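Local coordinates for KaiC-like domain-containing protein (Pyrococcus horikoshii, PDB 3BS4) that is of unknown function but has a KaiC-like domain and was captured with a peptide of unknown identity bound to it, at residues L22-E28 with A205-T211; S32-I37 with E240-K244; L46-V52 with Y78-L84; R139-G143 with P181-F186. One frame throughout, in Å; residues are numbered along the deposited sequence. Where two conformers were deposited one is given.

Interaction 1: residues L22-E28 with A205-T211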
# COMPACT_ATOMS: atom_id res chain seq x y z
N LEU A 22 -2.36 -9.67 2.61
CA LEU A 22 -1.67 -8.76 1.71
C LEU A 22 -2.55 -8.61 0.48
O LEU A 22 -2.95 -9.61 -0.13
CB LEU A 22 -0.31 -9.33 1.30
CG LEU A 22 0.49 -8.57 0.23
CD1 LEU A 22 0.79 -7.11 0.64
CD2 LEU A 22 1.77 -9.34 -0.03
N ILE A 23 -2.86 -7.35 0.14
CA ILE A 23 -3.70 -7.01 -1.01
C ILE A 23 -2.83 -6.29 -2.03
O ILE A 23 -2.20 -5.29 -1.72
CB ILE A 23 -4.84 -6.05 -0.61
CG1 ILE A 23 -5.79 -6.70 0.39
CG2 ILE A 23 -5.63 -5.59 -1.83
CD1 ILE A 23 -5.40 -6.48 1.84
N LEU A 24 -2.83 -6.79 -3.26
CA LEU A 24 -2.19 -6.09 -4.36
C LEU A 24 -3.23 -5.35 -5.18
O LEU A 24 -4.18 -5.96 -5.66
CB LEU A 24 -1.45 -7.07 -5.28
CG LEU A 24 -0.78 -6.44 -6.50
CD1 LEU A 24 0.42 -5.50 -6.12
CD2 LEU A 24 -0.31 -7.56 -7.43
N ILE A 25 -3.04 -4.04 -5.35
CA ILE A 25 -3.82 -3.27 -6.31
C ILE A 25 -2.89 -3.09 -7.51
O ILE A 25 -1.88 -2.38 -7.44
CB ILE A 25 -4.23 -1.86 -5.77
CG1 ILE A 25 -5.04 -1.98 -4.46
CG2 ILE A 25 -5.00 -1.12 -6.85
CD1 ILE A 25 -6.23 -2.88 -4.53
N HIS A 26 -3.22 -3.78 -8.60
CA HIS A 26 -2.44 -3.68 -9.83
C HIS A 26 -3.13 -2.69 -10.77
O HIS A 26 -4.15 -3.02 -11.40
CB HIS A 26 -2.29 -5.04 -10.48
CG HIS A 26 -1.52 -5.00 -11.77
ND1 HIS A 26 -1.59 -6.01 -12.71
CD2 HIS A 26 -0.67 -4.07 -12.28
CE1 HIS A 26 -0.82 -5.70 -13.74
NE2 HIS A 26 -0.25 -4.53 -13.50
N GLU A 27 -2.58 -1.47 -10.83
CA GLU A 27 -3.11 -0.43 -11.73
C GLU A 27 -2.44 -0.67 -13.08
O GLU A 27 -1.30 -0.24 -13.29
CB GLU A 27 -2.82 0.98 -11.18
CG GLU A 27 -3.37 2.09 -12.10
CD GLU A 27 -2.87 3.49 -11.77
OE1 GLU A 27 -1.67 3.76 -12.02
OE2 GLU A 27 -3.67 4.35 -11.31
N GLU A 28 -3.11 -1.39 -13.97
CA GLU A 28 -2.48 -1.82 -15.23
C GLU A 28 -2.13 -0.65 -16.16
O GLU A 28 -1.11 -0.68 -16.90
CB GLU A 28 -3.35 -2.85 -15.93
CG GLU A 28 -2.69 -3.52 -17.11
CD GLU A 28 -3.60 -4.56 -17.73
OE1 GLU A 28 -4.71 -4.19 -18.18
OE2 GLU A 28 -3.21 -5.74 -17.74
N ALA A 205 0.73 -12.00 -2.89
CA ALA A 205 -0.52 -11.38 -2.41
C ALA A 205 -1.64 -12.39 -2.14
O ALA A 205 -1.78 -13.38 -2.87
CB ALA A 205 -0.99 -10.33 -3.39
N ASP A 206 -2.45 -12.12 -1.12
CA ASP A 206 -3.64 -12.94 -0.87
C ASP A 206 -4.80 -12.52 -1.75
O ASP A 206 -5.61 -13.36 -2.18
CB ASP A 206 -4.04 -12.87 0.60
CG ASP A 206 -2.92 -13.32 1.51
OD1 ASP A 206 -2.54 -14.52 1.46
OD2 ASP A 206 -2.41 -12.47 2.27
N TYR A 207 -4.90 -11.21 -2.00
CA TYR A 207 -5.90 -10.67 -2.91
C TYR A 207 -5.18 -9.92 -4.02
O TYR A 207 -4.21 -9.25 -3.74
CB TYR A 207 -6.80 -9.65 -2.21
CG TYR A 207 -7.64 -10.19 -1.08
CD1 TYR A 207 -9.01 -10.44 -1.26
CD2 TYR A 207 -7.09 -10.39 0.18
CE1 TYR A 207 -9.79 -10.93 -0.19
CE2 TYR A 207 -7.85 -10.87 1.24
CZ TYR A 207 -9.19 -11.14 1.05
OH TYR A 207 -9.93 -11.62 2.13
N VAL A 208 -5.67 -10.04 -5.25
CA VAL A 208 -5.17 -9.20 -6.33
C VAL A 208 -6.37 -8.59 -7.03
O VAL A 208 -7.23 -9.32 -7.56
CB VAL A 208 -4.36 -9.99 -7.38
CG1 VAL A 208 -3.93 -9.04 -8.51
CG2 VAL A 208 -3.15 -10.67 -6.73
N LEU A 209 -6.41 -7.26 -7.05
CA LEU A 209 -7.39 -6.48 -7.82
C LEU A 209 -6.64 -5.74 -8.90
O LEU A 209 -5.66 -5.05 -8.62
CB LEU A 209 -8.10 -5.46 -6.92
CG LEU A 209 -8.77 -6.00 -5.64
CD1 LEU A 209 -9.56 -4.88 -4.93
CD2 LEU A 209 -9.65 -7.19 -5.92
N LYS A 210 -7.11 -5.86 -10.14
CA LYS A 210 -6.44 -5.22 -11.28
C LYS A 210 -7.38 -4.18 -11.85
O LYS A 210 -8.54 -4.47 -12.10
CB LYS A 210 -6.10 -6.23 -12.36
CG LYS A 210 -5.42 -5.62 -13.57
CD LYS A 210 -4.80 -6.69 -14.43
CE LYS A 210 -5.75 -7.18 -15.49
NZ LYS A 210 -5.03 -8.10 -16.44
N THR A 211 -6.88 -2.95 -12.03
CA THR A 211 -7.69 -1.92 -12.68
C THR A 211 -7.16 -1.65 -14.08
O THR A 211 -5.96 -1.75 -14.35
CB THR A 211 -7.75 -0.60 -11.88
OG1 THR A 211 -6.45 0.03 -11.87
CG2 THR A 211 -8.22 -0.86 -10.46
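Two parallel neighbours in the central sheet of this KaiC-like fold, strands 22-27 and 207-216, pair in register from Ile23 with Tyr207 to Glu27 with Thr211. Leu24 is bonded through both ends, its N to Tyr207 O at 2.9 Å and its O to Leu209 N; His26 repeats the pattern with Leu209 O and Thr211 N. Where the pairing begins, Leu22 O receives two donors, Tyr207 N and Asp206 N, the latter at 2.7 Å. Asp206 suits this end because its OD2 turns the anti lone pair to Leu22 N (2.8 Å, 170°). On one face Ile25 CD1 meets Leu209 CD1 at 3.9 Å; on the other Leu24 CD2 lies beside Val208 CG1. Lys210 runs alongside His26, its CD 3.7 Å from ND1, a nitrogen hydrogen-bonded to Tyr202. A bend about CG-CD (chi3 91°) then carries NZ to within 3.3 Å of Glu28 OE2. A serine in place of Lys210 would probably leave Glu28 without this charged mate and strip aliphatic cover from the imidazole. Because NZ stands above the carboxylate plane and the bridge is long, it probably adds less to the pairing than the shorter backbone bonds between the strands.

Interaction 2: residues S32-I37 with E240-K244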
# COMPACT_ATOMS: atom_id res chain seq x y z
N SER A 32 -6.67 4.37 -15.73
CA SER A 32 -7.69 3.69 -14.90
C SER A 32 -7.89 4.35 -13.54
O SER A 32 -8.92 4.14 -12.89
CB SER A 32 -7.33 2.22 -14.71
OG SER A 32 -6.22 2.07 -13.83
N ARG A 33 -6.89 5.10 -13.08
CA ARG A 33 -6.93 5.74 -11.77
C ARG A 33 -7.10 4.75 -10.61
O ARG A 33 -7.63 5.10 -9.56
CB ARG A 33 -8.01 6.83 -11.72
CG ARG A 33 -7.63 8.04 -12.57
CD ARG A 33 -8.75 9.07 -12.61
NE ARG A 33 -9.05 9.62 -11.29
CZ ARG A 33 -10.11 10.37 -11.00
NH1 ARG A 33 -10.99 10.69 -11.95
NH2 ARG A 33 -10.28 10.80 -9.76
N GLY A 34 -6.64 3.51 -10.79
CA GLY A 34 -6.63 2.55 -9.68
C GLY A 34 -5.87 3.07 -8.47
O GLY A 34 -6.18 2.75 -7.33
N LYS A 35 -4.85 3.88 -8.72
CA LYS A 35 -4.09 4.49 -7.64
C LYS A 35 -5.00 5.35 -6.76
O LYS A 35 -4.88 5.36 -5.53
CB LYS A 35 -2.93 5.31 -8.23
CG LYS A 35 -2.12 6.17 -7.28
CD LYS A 35 -0.83 6.68 -7.92
CE LYS A 35 -1.04 7.33 -9.31
NZ LYS A 35 0.25 7.85 -9.87
N ASP A 36 -5.93 6.06 -7.40
CA ASP A 36 -6.87 6.89 -6.64
C ASP A 36 -7.83 6.07 -5.79
O ASP A 36 -8.27 6.52 -4.74
CB ASP A 36 -7.68 7.79 -7.59
CG ASP A 36 -6.89 8.98 -8.09
OD1 ASP A 36 -5.88 9.37 -7.43
OD2 ASP A 36 -7.31 9.56 -9.12
N ILE A 37 -8.14 4.84 -6.22
CA ILE A 37 -8.97 3.95 -5.40
C ILE A 37 -8.19 3.61 -4.12
O ILE A 37 -8.73 3.64 -3.01
CB ILE A 37 -9.40 2.66 -6.14
CG1 ILE A 37 -10.32 3.02 -7.31
CG2 ILE A 37 -10.10 1.72 -5.20
CD1 ILE A 37 -10.66 1.86 -8.18
N GLU A 240 -17.46 -2.19 -13.19
CA GLU A 240 -17.18 -0.90 -13.83
C GLU A 240 -17.16 0.13 -12.73
O GLU A 240 -17.92 0.02 -11.77
CB GLU A 240 -18.25 -0.51 -14.87
CG GLU A 240 -17.86 0.81 -15.59
CD GLU A 240 -18.80 1.25 -16.71
OE1 GLU A 240 -19.70 0.47 -17.10
OE2 GLU A 240 -18.61 2.39 -17.21
N TYR A 241 -16.30 1.15 -12.85
CA TYR A 241 -16.34 2.22 -11.85
C TYR A 241 -16.16 3.61 -12.45
O TYR A 241 -15.68 3.77 -13.58
CB TYR A 241 -15.34 1.99 -10.70
CG TYR A 241 -13.87 1.97 -11.10
CD1 TYR A 241 -13.12 3.14 -11.07
CD2 TYR A 241 -13.25 0.78 -11.48
CE1 TYR A 241 -11.77 3.14 -11.45
CE2 TYR A 241 -11.91 0.76 -11.83
CZ TYR A 241 -11.18 1.94 -11.82
OH TYR A 241 -9.85 1.91 -12.16
N GLU A 242 -16.61 4.60 -11.70
CA GLU A 242 -16.30 6.00 -11.97
C GLU A 242 -16.09 6.70 -10.64
O GLU A 242 -16.14 6.05 -9.60
CB GLU A 242 -17.42 6.67 -12.75
CG GLU A 242 -18.77 6.59 -12.11
CD GLU A 242 -19.90 6.93 -13.08
OE1 GLU A 242 -19.63 7.30 -14.26
OE2 GLU A 242 -21.05 6.84 -12.65
N PHE A 243 -15.84 8.00 -10.68
CA PHE A 243 -15.58 8.74 -9.44
C PHE A 243 -16.61 9.83 -9.26
O PHE A 243 -16.93 10.54 -10.20
CB PHE A 243 -14.19 9.34 -9.48
CG PHE A 243 -13.09 8.30 -9.55
CD1 PHE A 243 -12.53 7.79 -8.38
CD2 PHE A 243 -12.64 7.82 -10.77
CE1 PHE A 243 -11.52 6.81 -8.43
CE2 PHE A 243 -11.64 6.84 -10.83
CZ PHE A 243 -11.07 6.34 -9.66
N LYS A 244 -17.13 9.94 -8.05
CA LYS A 244 -17.92 11.11 -7.68
C LYS A 244 -17.05 11.93 -6.74
O LYS A 244 -16.90 11.59 -5.57
CB LYS A 244 -19.20 10.66 -6.98
CG LYS A 244 -20.14 11.80 -6.63
CD LYS A 244 -21.34 11.30 -5.86
CE LYS A 244 -22.26 12.48 -5.53
NZ LYS A 244 -23.68 12.01 -5.38
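Arg33 lays its guanidinium over the ring of Phe243, the two planes 16° apart and CZ 3.9 Å from the ring centroid, a cation-pi stack. Arg33 is the N-cap residue of helix 34-47, and the contact docks this helix start on strand 238-244, which runs antiparallel to its sheet neighbours. The turn leading into the helix follows the first strand, where RecA-like relatives of KaiC carry their P-loop. A bend at chi3 (62°) turns the guanidinium toward Asp36, about one turn on, and NE reaches Asp36 OD2 at 2.8 Å, close to the guanidinium plane. The carboxylate is thus an in-plane partner that leaves a face to the phenyl ring; its OD1 has a second mate in Arg70. A threonine in place of Arg33 is likely to lose the stack and leave Asp36 without one of its two arginines. Tyr241 also reaches the turn. Its OH donates to Ser32 O at a short 2.5 Å, from above the carbonyl plane; tyrosine suits the place because its ring carries a hydroxyl at the far end. Ile37 has an arm long enough to meet both aromatics, CG1 lying 4.1 Å from Phe243 CE1 and CD1 sitting over the Tyr241 face, 3.8 Å from the centroid.

Interaction 3: residues L46-V52 with Y78-L84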
# COMPACT_ATOMS: atom_id res chain seq x y z
N LEU A 46 -7.42 6.11 7.71
CA LEU A 46 -6.91 7.19 8.55
C LEU A 46 -8.04 7.92 9.25
O LEU A 46 -7.97 8.17 10.46
CB LEU A 46 -6.09 8.17 7.73
CG LEU A 46 -4.65 7.78 7.41
CD1 LEU A 46 -4.06 8.73 6.37
CD2 LEU A 46 -3.82 7.76 8.70
N LYS A 47 -9.09 8.25 8.49
CA LYS A 47 -10.20 9.05 9.04
C LYS A 47 -11.01 8.28 10.07
O LYS A 47 -11.72 8.88 10.88
CB LYS A 47 -11.13 9.56 7.93
CG LYS A 47 -10.58 10.71 7.16
CD LYS A 47 -11.46 10.98 5.96
CE LYS A 47 -11.00 12.17 5.19
NZ LYS A 47 -11.81 12.34 3.95
N SER A 48 -10.90 6.95 10.04
CA SER A 48 -11.58 6.09 11.00
C SER A 48 -10.70 5.76 12.22
O SER A 48 -10.98 4.82 12.97
CB SER A 48 -12.04 4.80 10.30
OG SER A 48 -12.98 5.11 9.30
N ASP A 49 -9.65 6.55 12.40
CA ASP A 49 -8.75 6.48 13.57
C ASP A 49 -7.99 5.16 13.72
O ASP A 49 -7.81 4.66 14.83
CB ASP A 49 -9.52 6.82 14.87
CG ASP A 49 -8.60 7.21 16.02
OD1 ASP A 49 -7.68 8.03 15.80
OD2 ASP A 49 -8.80 6.71 17.15
N ASN A 50 -7.56 4.58 12.61
CA ASN A 50 -6.71 3.40 12.66
C ASN A 50 -5.25 3.81 12.59
O ASN A 50 -4.96 4.98 12.37
CB ASN A 50 -7.06 2.46 11.50
CG ASN A 50 -8.42 1.85 11.67
OD1 ASN A 50 -8.63 1.05 12.58
ND2 ASN A 50 -9.38 2.24 10.83
N LEU A 51 -4.35 2.86 12.79
CA LEU A 51 -2.92 3.14 12.64
C LEU A 51 -2.51 2.78 11.22
O LEU A 51 -2.95 1.77 10.69
CB LEU A 51 -2.11 2.32 13.63
CG LEU A 51 -2.46 2.56 15.11
CD1 LEU A 51 -1.57 1.68 15.95
CD2 LEU A 51 -2.34 4.03 15.50
N VAL A 52 -1.68 3.63 10.61
CA VAL A 52 -1.29 3.40 9.22
C VAL A 52 0.20 3.62 9.10
O VAL A 52 0.72 4.61 9.60
CB VAL A 52 -2.06 4.36 8.29
CG1 VAL A 52 -1.53 4.27 6.85
CG2 VAL A 52 -3.57 4.04 8.33
N TYR A 78 -1.84 13.87 11.33
CA TYR A 78 -1.83 12.45 11.62
C TYR A 78 -0.45 11.99 12.03
O TYR A 78 -0.31 11.08 12.85
CB TYR A 78 -2.32 11.64 10.41
CG TYR A 78 -3.82 11.72 10.21
CD1 TYR A 78 -4.68 10.86 10.88
CD2 TYR A 78 -4.38 12.68 9.37
CE1 TYR A 78 -6.06 10.94 10.71
CE2 TYR A 78 -5.75 12.77 9.19
CZ TYR A 78 -6.58 11.90 9.86
OH TYR A 78 -7.95 11.97 9.68
N LEU A 79 0.59 12.60 11.47
CA LEU A 79 1.95 12.31 11.89
C LEU A 79 2.19 12.73 13.34
O LEU A 79 2.67 11.95 14.16
CB LEU A 79 2.97 12.99 10.97
CG LEU A 79 3.12 12.45 9.54
CD1 LEU A 79 4.04 13.40 8.78
CD2 LEU A 79 3.72 11.04 9.51
N GLU A 80 1.81 13.97 13.65
CA GLU A 80 2.12 14.53 14.96
C GLU A 80 1.29 13.86 16.07
O GLU A 80 1.69 13.83 17.23
CB GLU A 80 2.02 16.07 14.93
CG GLU A 80 3.19 16.68 14.12
CD GLU A 80 3.39 18.20 14.26
OE1 GLU A 80 2.56 18.90 14.88
OE2 GLU A 80 4.41 18.71 13.71
N ASN A 81 0.15 13.30 15.69
CA ASN A 81 -0.71 12.60 16.64
C ASN A 81 -0.48 11.09 16.65
O ASN A 81 -1.27 10.35 17.23
CB ASN A 81 -2.18 12.97 16.41
CG ASN A 81 -2.51 14.40 16.88
OD1 ASN A 81 -2.72 14.63 18.07
ND2 ASN A 81 -2.51 15.35 15.95
N HIS A 82 0.60 10.66 16.01
CA HIS A 82 1.09 9.27 16.10
C HIS A 82 0.19 8.23 15.45
O HIS A 82 0.30 7.05 15.75
CB HIS A 82 1.39 8.89 17.57
CG HIS A 82 2.56 9.63 18.14
ND1 HIS A 82 2.44 10.52 19.18
CD2 HIS A 82 3.86 9.65 17.78
CE1 HIS A 82 3.63 11.04 19.45
NE2 HIS A 82 4.51 10.52 18.62
N ARG A 83 -0.71 8.67 14.56
CA ARG A 83 -1.60 7.75 13.86
C ARG A 83 -0.96 7.21 12.60
O ARG A 83 -1.22 6.08 12.19
CB ARG A 83 -2.91 8.45 13.48
CG ARG A 83 -3.70 8.98 14.68
CD ARG A 83 -4.00 7.85 15.67
NE ARG A 83 -5.11 8.20 16.56
CZ ARG A 83 -5.00 8.92 17.68
NH1 ARG A 83 -3.83 9.39 18.08
NH2 ARG A 83 -6.08 9.16 18.40
N LEU A 84 -0.14 8.05 11.97
CA LEU A 84 0.50 7.72 10.70
C LEU A 84 2.02 7.69 10.88
O LEU A 84 2.59 8.59 11.50
CB LEU A 84 0.11 8.77 9.66
CG LEU A 84 0.76 8.73 8.28
CD1 LEU A 84 0.43 7.41 7.57
CD2 LEU A 84 0.34 9.95 7.46
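Asp49 and Arg83 form a salt bridge between the ends of two helices. Arg83 NE gives Asp49 OD1 a bond of 2.7 Å (156°), arriving on the syn side and 29° out of the carboxylate plane; NH2 adds only a weak bond of 3.3 Å to OD1. The two flat groups are turned 52° apart, so they do not pair side-on. Arg83 can reach because its chain bends at chi2, and NH1 steadies the group by bonding Asn81 O at 2.9 Å. Its backbone takes part too: Arg83 O accepts from Val52 N at 3.0 Å, nearly in line with the carbonyl. This opens the pairing of parallel strands 51-56 and 84-87, which a beta-alpha-beta crossover connects. Both helices end in Schellman motifs, with Asp49 and His82 as the C-prime residues of positive phi.

Behind the polar edge lies packing. Leu46 sets CB over one face of the Tyr78 ring, and its CD2 comes 3.9 Å from Tyr78 CD1. The same methyl touches Leu84 CB, while Leu84 CD1 meets Val52 CG1 at 3.8 Å; leucine and valine supply the apolar surface at this strand-helix junction. Since Asp49 OD2 also pairs with Arg139, the carboxylate lies between two arginines, which would favour its ionised form and offset the closeness of their positive charges.

Interaction 4: residues R139-G143 with P181-F186; sequences RELYG and PRGTNF
Tyr142 and Thr184 both place their gamma atoms (CG and OG1) anti to the carbonyl carbon, with chi1 of -66° and -59°. In Tyr142 this swings the ring so that CD1 lies 3.9 Å from Thr184 CB; in Thr184 it turns the hydroxyl to a bound water. Their shared direction comes from the parallel pairing, which puts both on one face. On the other face Asn185 turns its CG in the same sense (chi1 -71°), bringing OD1 to 3.3 Å from Gly143 CA. Glycine suits this place because a beta carbon would run into that amide oxygen, which is hydrogen-bonded to the backbone of the bound peptide. The backbones pair as parallel strands in the middle of the sheet, with strand 51-56 flanking 141-146 and strand 22-27 flanking 184-190; along the chain, helix 157-173 lies between the two paired strands. Thr184 N bonds Leu141 O at 3.0 Å, Gly143 N bonds Thr184 O, and Phe186 N bonds Gly143 O at 2.8 Å. Just before the strands pair, two waters fill in. One water oxygen lies 2.7 Å from Thr184 OG1, which also bonds His20 N. The same water joins Glu140 OE1 and Leu141 O; the other accepts from Leu141 N and reaches Glu140 OE1 and Arg182 O. Glutamate fits here because OE1 meets both waters while OE2 pairs with Lys19. Leu141, on the Asn185 face, packs on an aromatic side chain of the peptide, and Gly183 bonds to the peptide through its backbone. The Phe186 ring, stacked elsewhere on Phe144, presents its edge to Tyr142, CE2 lying 4.0 Å from CD1.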
# COMPACT_ATOMS: atom_id res chain seq x y z
N ARG A 139 -7.74 -0.44 17.79
CA ARG A 139 -7.40 0.00 16.44
C ARG A 139 -6.93 -1.16 15.59
O ARG A 139 -6.52 -2.20 16.10
CB ARG A 139 -6.31 1.07 16.46
CG ARG A 139 -6.81 2.39 16.96
CD ARG A 139 -5.77 3.48 16.87
NE ARG A 139 -6.33 4.70 17.43
CZ ARG A 139 -6.28 5.01 18.73
NH1 ARG A 139 -5.64 4.21 19.58
NH2 ARG A 139 -6.85 6.14 19.16
N GLU A 140 -7.05 -0.98 14.28
CA GLU A 140 -6.40 -1.86 13.32
C GLU A 140 -5.15 -1.16 12.77
O GLU A 140 -5.10 0.07 12.69
CB GLU A 140 -7.35 -2.24 12.19
CG GLU A 140 -8.43 -3.24 12.60
CD GLU A 140 -7.88 -4.58 13.04
OE1 GLU A 140 -6.78 -4.99 12.58
OE2 GLU A 140 -8.55 -5.25 13.86
N LEU A 141 -4.15 -1.97 12.40
CA LEU A 141 -2.94 -1.47 11.75
C LEU A 141 -2.98 -1.84 10.28
O LEU A 141 -3.22 -3.00 9.91
CB LEU A 141 -1.68 -2.07 12.39
CG LEU A 141 -0.33 -1.74 11.74
CD1 LEU A 141 -0.02 -0.23 11.76
CD2 LEU A 141 0.80 -2.54 12.41
N TYR A 142 -2.75 -0.84 9.44
CA TYR A 142 -2.69 -1.06 8.00
C TYR A 142 -1.36 -0.58 7.48
O TYR A 142 -0.83 0.40 7.99
CB TYR A 142 -3.79 -0.27 7.30
CG TYR A 142 -5.16 -0.75 7.65
CD1 TYR A 142 -5.72 -1.84 6.98
CD2 TYR A 142 -5.91 -0.13 8.66
CE1 TYR A 142 -7.01 -2.31 7.31
CE2 TYR A 142 -7.18 -0.59 8.99
CZ TYR A 142 -7.72 -1.67 8.32
OH TYR A 142 -8.99 -2.11 8.64
N GLY A 143 -0.83 -1.26 6.47
CA GLY A 143 0.36 -0.76 5.75
C GLY A 143 0.01 -0.51 4.30
O GLY A 143 -0.86 -1.19 3.73
N PRO A 181 1.83 -6.55 17.20
CA PRO A 181 0.72 -6.85 16.31
C PRO A 181 1.13 -6.68 14.85
O PRO A 181 1.94 -5.82 14.53
CB PRO A 181 -0.32 -5.80 16.69
CG PRO A 181 -0.02 -5.52 18.14
CD PRO A 181 1.46 -5.51 18.17
N ARG A 182 0.58 -7.54 14.00
CA ARG A 182 0.85 -7.47 12.57
C ARG A 182 -0.25 -6.64 11.90
O ARG A 182 -1.33 -6.41 12.46
CB ARG A 182 0.91 -8.88 11.97
CG ARG A 182 2.27 -9.59 12.12
CD ARG A 182 2.24 -10.97 11.41
NE ARG A 182 3.55 -11.64 11.29
CZ ARG A 182 4.30 -11.63 10.19
NH1 ARG A 182 3.92 -10.96 9.11
NH2 ARG A 182 5.47 -12.28 10.17
N GLY A 183 0.03 -6.19 10.69
CA GLY A 183 -0.95 -5.37 9.98
C GLY A 183 -1.60 -6.07 8.81
O GLY A 183 -1.30 -7.24 8.50
N THR A 184 -2.52 -5.35 8.18
CA THR A 184 -3.14 -5.74 6.92
C THR A 184 -2.55 -4.76 5.92
O THR A 184 -2.55 -3.55 6.16
CB THR A 184 -4.66 -5.64 7.02
OG1 THR A 184 -5.09 -6.50 8.09
CG2 THR A 184 -5.34 -6.08 5.71
N ASN A 185 -2.04 -5.28 4.80
CA ASN A 185 -1.15 -4.51 3.94
C ASN A 185 -1.67 -4.39 2.53
O ASN A 185 -2.20 -5.35 1.98
CB ASN A 185 0.23 -5.17 3.92
CG ASN A 185 0.94 -4.99 5.25
OD1 ASN A 185 1.45 -3.90 5.54
ND2 ASN A 185 0.93 -6.02 6.08
N PHE A 186 -1.50 -3.20 1.96
CA PHE A 186 -1.85 -2.93 0.57
C PHE A 186 -0.62 -2.55 -0.20
O PHE A 186 0.10 -1.65 0.20
CB PHE A 186 -2.85 -1.78 0.48
CG PHE A 186 -4.18 -2.09 1.09
CD1 PHE A 186 -5.25 -2.46 0.29
CD2 PHE A 186 -4.37 -1.96 2.46
CE1 PHE A 186 -6.51 -2.73 0.85
CE2 PHE A 186 -5.64 -2.25 3.03
CZ PHE A 186 -6.70 -2.62 2.21
O HOH W 1 -5.04 -5.15 10.37
O HOH W 2 -3.85 -4.89 13.43

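Overall arrangement
Interactions 1 and 4 are joined within one sheet: strands 22-27 and 184-190 are neighbours, and Ile23 N lies 2.8 Å from Asn185 O. Strands 51-56 of interaction 3 and 141-146 of interaction 4 are neighbours too, and there Asp49 OD2 pairs with Arg139 NH2 at 2.9 Å. At the other end, interaction 2 meets interaction 1 through Thr211 OG1 and Ser32 OG, 2.8 Å apart. Helix 34-47 spans the gap between interactions 2 and 3, whose centres are about 24 Å apart: its start docks in one and its end in the other. The bound peptide lies against interaction 4, whose centre is about 16 Å from that of interaction 1.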